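Local coordinates for protein polysaccharide deacetylase (Streptococcus pyogenes, PDB 6DQ3) that removes N-acetyl groups from the linkage unit of cell-wall rhamnopolysaccharides, as a zinc-dependent deacetylase of carbohydrate esterase family 4, at residues 16-21 with 80-85; 30-35 with 213-218. One frame throughout, in Å; residues are numbered along the deposited sequence.

Contact 1 (16-21 with 80-85). With ZN (zinc ion), chain F.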
loop_
_atom_site.group_PDB
_atom_site.type_symbol
_atom_site.label_atom_id
_atom_site.label_comp_id
_atom_site.label_asym_id
_atom_site.label_seq_id
_atom_site.Cartn_x
_atom_site.Cartn_y
_atom_site.Cartn_z
ATOM N N ALA A 16 7.213 -8.043 2.137
ATOM C CA ALA A 16 8.219 -8.290 3.166
ATOM C C ALA A 16 9.524 -7.565 2.869
ATOM O O ALA A 16 10.024 -7.595 1.742
ATOM C CB ALA A 16 8.492 -9.786 3.290
ATOM N N ILE A 17 10.087 -6.928 3.893
ATOM C CA ILE A 17 11.425 -6.350 3.813
ATOM C C ILE A 17 12.147 -6.721 5.102
ATOM O O ILE A 17 11.874 -6.141 6.160
ATOM C CB ILE A 17 11.416 -4.825 3.624
ATOM C CG1 ILE A 17 10.601 -4.474 2.376
ATOM C CG2 ILE A 17 12.835 -4.302 3.498
ATOM C CD1 ILE A 17 10.542 -2.994 2.051
ATOM N N HIS A 18 13.060 -7.681 5.024
ATOM C CA HIS A 18 13.862 -8.034 6.189
ATOM C C HIS A 18 14.971 -8.975 5.753
ATOM O O HIS A 18 14.964 -9.506 4.639
ATOM C CB HIS A 18 13.007 -8.653 7.312
ATOM C CG HIS A 18 12.212 -9.858 6.906
ATOM N ND1 HIS A 18 10.888 -9.784 6.530
ATOM C CD2 HIS A 18 12.538 -11.173 6.874
ATOM C CE1 HIS A 18 10.442 -10.996 6.254
ATOM N NE2 HIS A 18 11.423 -11.858 6.454
ATOM N N VAL A 19 15.951 -9.146 6.644
ATOM C CA VAL A 19 17.001 -10.121 6.412
ATOM C C VAL A 19 16.397 -11.518 6.471
ATOM O O VAL A 19 15.611 -11.834 7.373
ATOM C CB VAL A 19 18.125 -9.957 7.447
ATOM C CG1 VAL A 19 19.113 -11.102 7.299
ATOM C CG2 VAL A 19 18.815 -8.620 7.282
ATOM N N MET A 20 16.765 -12.362 5.512
ATOM C CA MET A 20 16.147 -13.675 5.400
ATOM C C MET A 20 16.629 -14.615 6.502
ATOM O O MET A 20 17.763 -14.529 6.980
ATOM C CB MET A 20 16.451 -14.292 4.033
ATOM C CG MET A 20 15.599 -13.775 2.892
ATOM S SD MET A 20 15.931 -14.684 1.362
ATOM C CE MET A 20 17.373 -13.814 0.748
ATOM N N SER A 21 15.740 -15.520 6.902
ATOM C CA SER A 21 16.099 -16.607 7.797
ATOM C C SER A 21 16.828 -17.695 7.021
ATOM O O SER A 21 16.717 -17.771 5.792
ATOM C CB SER A 21 14.853 -17.201 8.443
ATOM O OG SER A 21 14.034 -17.805 7.459
ATOM N N MET A 80 2.587 -6.108 8.331
ATOM C CA MET A 80 3.548 -6.985 8.980
ATOM C C MET A 80 4.521 -6.174 9.825
ATOM O O MET A 80 4.805 -5.007 9.539
ATOM C CB MET A 80 4.292 -7.805 7.926
ATOM C CG MET A 80 3.375 -8.762 7.165
ATOM S SD MET A 80 4.179 -9.701 5.855
ATOM C CE MET A 80 4.657 -8.384 4.745
ATOM N N ILE A 81 5.027 -6.807 10.888
ATOM C CA ILE A 81 5.807 -6.077 11.881
ATOM C C ILE A 81 7.119 -5.571 11.279
ATOM O O ILE A 81 7.673 -4.563 11.740
ATOM C CB ILE A 81 6.029 -6.965 13.123
ATOM C CG1 ILE A 81 6.680 -6.158 14.248
ATOM C CG2 ILE A 81 6.862 -8.196 12.775
ATOM C CD1 ILE A 81 5.819 -5.011 14.746
ATOM N N ASP A 82 7.626 -6.229 10.230
ATOM C CA ASP A 82 8.844 -5.737 9.595
ATOM C C ASP A 82 8.644 -4.357 8.972
ATOM O O ASP A 82 9.632 -3.658 8.726
ATOM C CB ASP A 82 9.374 -6.733 8.545
ATOM C CG ASP A 82 8.413 -6.960 7.378
ATOM O OD1 ASP A 82 7.288 -6.423 7.383
ATOM O OD2 ASP A 82 8.798 -7.688 6.438
ATOM N N PHE A 83 7.400 -3.936 8.713
ATOM C CA PHE A 83 7.191 -2.569 8.241
ATOM C C PHE A 83 7.608 -1.561 9.307
ATOM O O PHE A 83 8.208 -0.525 8.997
ATOM C CB PHE A 83 5.730 -2.346 7.831
ATOM C CG PHE A 83 5.465 -0.956 7.321
ATOM C CD1 PHE A 83 5.766 -0.611 6.012
ATOM C CD2 PHE A 83 4.945 0.018 8.161
ATOM C CE1 PHE A 83 5.538 0.678 5.548
ATOM C CE2 PHE A 83 4.715 1.301 7.702
ATOM C CZ PHE A 83 5.015 1.632 6.399
ATOM N N TYR A 84 7.321 -1.858 10.575
ATOM C CA TYR A 84 7.745 -0.986 11.667
ATOM C C TYR A 84 9.215 -1.181 12.021
ATOM O O TYR A 84 9.924 -0.202 12.290
ATOM C CB TYR A 84 6.876 -1.245 12.894
ATOM C CG TYR A 84 7.247 -0.449 14.117
ATOM C CD1 TYR A 84 6.945 0.901 14.206
ATOM C CD2 TYR A 84 7.864 -1.057 15.204
ATOM C CE1 TYR A 84 7.268 1.631 15.329
ATOM C CE2 TYR A 84 8.186 -0.336 16.335
ATOM C CZ TYR A 84 7.886 1.009 16.391
ATOM O OH TYR A 84 8.204 1.738 17.512
ATOM N N ASN A 85 9.690 -2.429 12.046
ATOM C CA ASN A 85 11.051 -2.680 12.505
ATOM C C ASN A 85 12.095 -2.348 11.447
ATOM O O ASN A 85 13.208 -1.938 11.788
ATOM C CB ASN A 85 11.238 -4.146 12.912
ATOM C CG ASN A 85 10.517 -4.504 14.197
ATOM O OD1 ASN A 85 10.301 -3.661 15.067
ATOM N ND2 ASN A 85 10.157 -5.775 14.326
HETATM ZN ZN ZN F . 10.907 -13.882 6.869
#
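The first torsions of His18 and Asp82 bring the two side chains together: chi1 of 56° sets the imidazole between the backbone N and the carbonyl carbon of its own residue. Chi1 of 63° does the same for the carboxylate. The result is a His-carboxylate hydrogen bond joining the loop after strand 8-14 to the first turn of helix 81-93 in this carbohydrate esterase family 4 fold. His18 ND1 donates to Asp82 OD2 over 3.0 Å, the oxygen lying almost in the imidazole plane at the ring edge; the carboxylate itself is turned 51° from the ring and receives the N-H on its anti side. The same OD2 takes a second bond, 3.0 Å from Ile17 N, which comes from well above the carboxylate plane. Two donors from consecutive residues thus grip one oxygen and tie residues 17-18 to the start of helix 81-93. With ND1 held, the imidazole presents NE2 to a zinc ion at 2.1 Å, and Glu24 binds the same metal; Asp82 is therefore a second-shell residue that orients a zinc ligand, and its negative charge may make the ring a stronger donor to the metal. Beside this polar centre the Met80 chain bends at its last torsion and lays its methyl against the loop backbone, with Met80 CE 3.7 Å from Ala16 N.

Contact 2 (30-35 with 213-218)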
loop_
_atom_site.group_PDB
_atom_site.type_symbol
_atom_site.label_atom_id
_atom_site.label_comp_id
_atom_site.label_asym_id
_atom_site.label_seq_id
_atom_site.Cartn_x
_atom_site.Cartn_y
_atom_site.Cartn_z
ATOM N N LEU A 30 9.974 -13.689 -2.278
ATOM C CA LEU A 30 9.748 -12.311 -2.693
ATOM C C LEU A 30 10.131 -11.304 -1.615
ATOM O O LEU A 30 9.654 -10.164 -1.638
ATOM C CB LEU A 30 8.284 -12.125 -3.091
ATOM C CG LEU A 30 7.777 -13.082 -4.171
ATOM C CD1 LEU A 30 6.256 -13.081 -4.242
ATOM C CD2 LEU A 30 8.364 -12.722 -5.531
ATOM N N ILE A 31 10.987 -11.692 -0.681
ATOM C CA ILE A 31 11.417 -10.776 0.368
ATOM C C ILE A 31 12.498 -9.860 -0.186
ATOM O O ILE A 31 13.474 -10.323 -0.794
ATOM C CB ILE A 31 11.927 -11.540 1.596
ATOM C CG1 ILE A 31 10.843 -12.456 2.159
ATOM C CG2 ILE A 31 12.380 -10.544 2.668
ATOM C CD1 ILE A 31 11.357 -13.440 3.202
ATOM N N VAL A 32 12.336 -8.561 0.030
ATOM C CA VAL A 32 13.322 -7.577 -0.398
ATOM C C VAL A 32 14.340 -7.381 0.713
ATOM O O VAL A 32 13.973 -7.202 1.881
ATOM C CB VAL A 32 12.652 -6.244 -0.764
ATOM C CG1 VAL A 32 13.723 -5.200 -1.066
ATOM C CG2 VAL A 32 11.710 -6.435 -1.934
ATOM N N ASN A 33 15.617 -7.399 0.349
ATOM C CA ASN A 33 16.686 -7.141 1.308
ATOM C C ASN A 33 16.612 -5.693 1.780
ATOM O O ASN A 33 16.434 -4.788 0.956
ATOM C CB ASN A 33 18.037 -7.426 0.656
ATOM C CG ASN A 33 19.193 -7.272 1.619
ATOM O OD1 ASN A 33 19.479 -6.173 2.090
ATOM N ND2 ASN A 33 19.873 -8.374 1.907
ATOM N N PRO A 34 16.727 -5.433 3.085
ATOM C CA PRO A 34 16.721 -4.036 3.553
ATOM C C PRO A 34 17.724 -3.156 2.822
ATOM O O PRO A 34 17.396 -2.016 2.475
ATOM C CB PRO A 34 17.052 -4.168 5.050
ATOM C CG PRO A 34 16.584 -5.557 5.420
ATOM C CD PRO A 34 16.835 -6.401 4.194
ATOM N N ASP A 35 18.947 -3.643 2.593
ATOM C CA ASP A 35 19.936 -2.826 1.895
ATOM C C ASP A 35 19.421 -2.389 0.526
ATOM O O ASP A 35 19.623 -1.239 0.120
ATOM C CB ASP A 35 21.250 -3.590 1.752
ATOM C CG ASP A 35 21.967 -3.778 3.081
ATOM O OD1 ASP A 35 21.828 -2.911 3.969
ATOM O OD2 ASP A 35 22.669 -4.800 3.235
ATOM N N ILE A 213 2.773 -1.675 -9.187
ATOM C CA ILE A 213 4.041 -2.207 -9.677
ATOM C C ILE A 213 4.593 -3.113 -8.586
ATOM O O ILE A 213 4.924 -2.643 -7.492
ATOM C CB ILE A 213 5.032 -1.087 -10.024
ATOM C CG1 ILE A 213 4.512 -0.262 -11.202
ATOM C CG2 ILE A 213 6.411 -1.674 -10.313
ATOM C CD1 ILE A 213 5.183 1.098 -11.338
ATOM N N ARG A 214 4.686 -4.411 -8.870
ATOM C CA ARG A 214 5.203 -5.356 -7.889
ATOM C C ARG A 214 6.714 -5.195 -7.777
ATOM O O ARG A 214 7.426 -5.186 -8.788
ATOM C CB ARG A 214 4.852 -6.793 -8.274
ATOM C CG ARG A 214 5.308 -7.824 -7.237
ATOM C CD ARG A 214 5.037 -9.259 -7.670
ATOM N NE ARG A 214 3.613 -9.566 -7.793
ATOM C CZ ARG A 214 2.811 -9.841 -6.769
ATOM N NH1 ARG A 214 3.280 -9.833 -5.528
ATOM N NH2 ARG A 214 1.531 -10.115 -6.984
ATOM N N ILE A 215 7.201 -5.064 -6.547
ATOM C CA ILE A 215 8.636 -4.958 -6.299
ATOM C C ILE A 215 9.220 -6.363 -6.248
ATOM O O ILE A 215 8.866 -7.163 -5.376
ATOM C CB ILE A 215 8.920 -4.191 -5.000
ATOM C CG1 ILE A 215 8.321 -2.786 -5.066
ATOM C CG2 ILE A 215 10.421 -4.142 -4.741
ATOM C CD1 ILE A 215 8.860 -1.925 -6.192
ATOM N N LEU A 216 10.088 -6.669 -7.182
ATOM C CA LEU A 216 10.764 -7.955 -7.204
ATOM C C LEU A 216 12.053 -7.879 -6.389
ATOM O O LEU A 216 12.660 -6.810 -6.282
ATOM C CB LEU A 216 11.086 -8.356 -8.638
ATOM C CG LEU A 216 9.879 -8.448 -9.576
ATOM C CD1 LEU A 216 10.324 -8.589 -11.021
ATOM C CD2 LEU A 216 8.992 -9.615 -9.169
ATOM N N PRO A 217 12.492 -8.986 -5.784
ATOM C CA PRO A 217 13.744 -8.922 -5.005
ATOM C C PRO A 217 14.977 -8.722 -5.866
ATOM O O PRO A 217 15.992 -8.217 -5.368
ATOM C CB PRO A 217 13.789 -10.271 -4.271
ATOM C CG PRO A 217 12.397 -10.811 -4.339
ATOM C CD PRO A 217 11.801 -10.278 -5.619
ATOM N N ASN A 218 14.928 -9.116 -7.138
ATOM C CA ASN A 218 16.048 -8.942 -8.056
ATOM C C ASN A 218 16.084 -7.553 -8.682
ATOM O O ASN A 218 16.906 -7.313 -9.572
ATOM C CB ASN A 218 15.989 -10.006 -9.161
ATOM C CG ASN A 218 14.675 -9.984 -9.941
ATOM O OD1 ASN A 218 14.060 -8.934 -10.128
ATOM N ND2 ASN A 218 14.242 -11.155 -10.399
HETATM O O HOH W 1 16.546 -8.334 -2.223
#
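Val32 and Ile215 meet through one methyl each, Val32 CG2 lying 3.8 Å from Ile215 CG2. In Val32 (chi1 174°) CG1 is anti to the backbone N, which leaves CG2 beside that N and turned to the other segment. Ile215 has chi1 -59°: its CG2 branch stands opposite the backbone N and makes the contact, while the CG1 arm leads away from Val32. Farther along, the Pro217 ring lies against the backbone of 30-31. Pro217 CG comes within 3.5 Å of Leu30 CA, and CB of the same ring rests on Ile31 O. Leu30 CD2 reaches the ring at Pro217 CD, 4.2 Å away. No direct hydrogen bond links the segments; instead a water accepts from Asn33 N at 2.9 Å and donates to Pro217 O at 3.2 Å. Just beyond, Asn33, the N-cap of helix 34-46, accepts from Asp35 N through OD1 in a short, bent capping bond. The contact therefore joins the approach to helix 34-46 with the turn leaving strand 210-214. That strand runs parallel to strand 8-14, whose Tyr14 packs on Ile215, and Leu224 of helix 221-228 touches the same isoleucine.

How the contacts relate
Contacts 1 and 2 lie side by side, their centres about 11 Å apart, and share the loop that runs from strand 8-14 to helix 34-46. Its two ends run next to each other: Ala16 O and Val32 N are 3.0 Å apart, a probable backbone hydrogen bond, while Ile31 CG2 packs 3.4 Å from His18 O. Contact 1 ties the earlier end to helix 81-93; contact 2 sets the later end against 213-218. The zinc bound by His18 also lies 3.7 Å from Ile31 CD1. The side chains of His18 and Ile31 come within about 3 and 4 Å (nearest atoms) of bound acetate. Asp78, His133 and His137 bind a separate zinc ion.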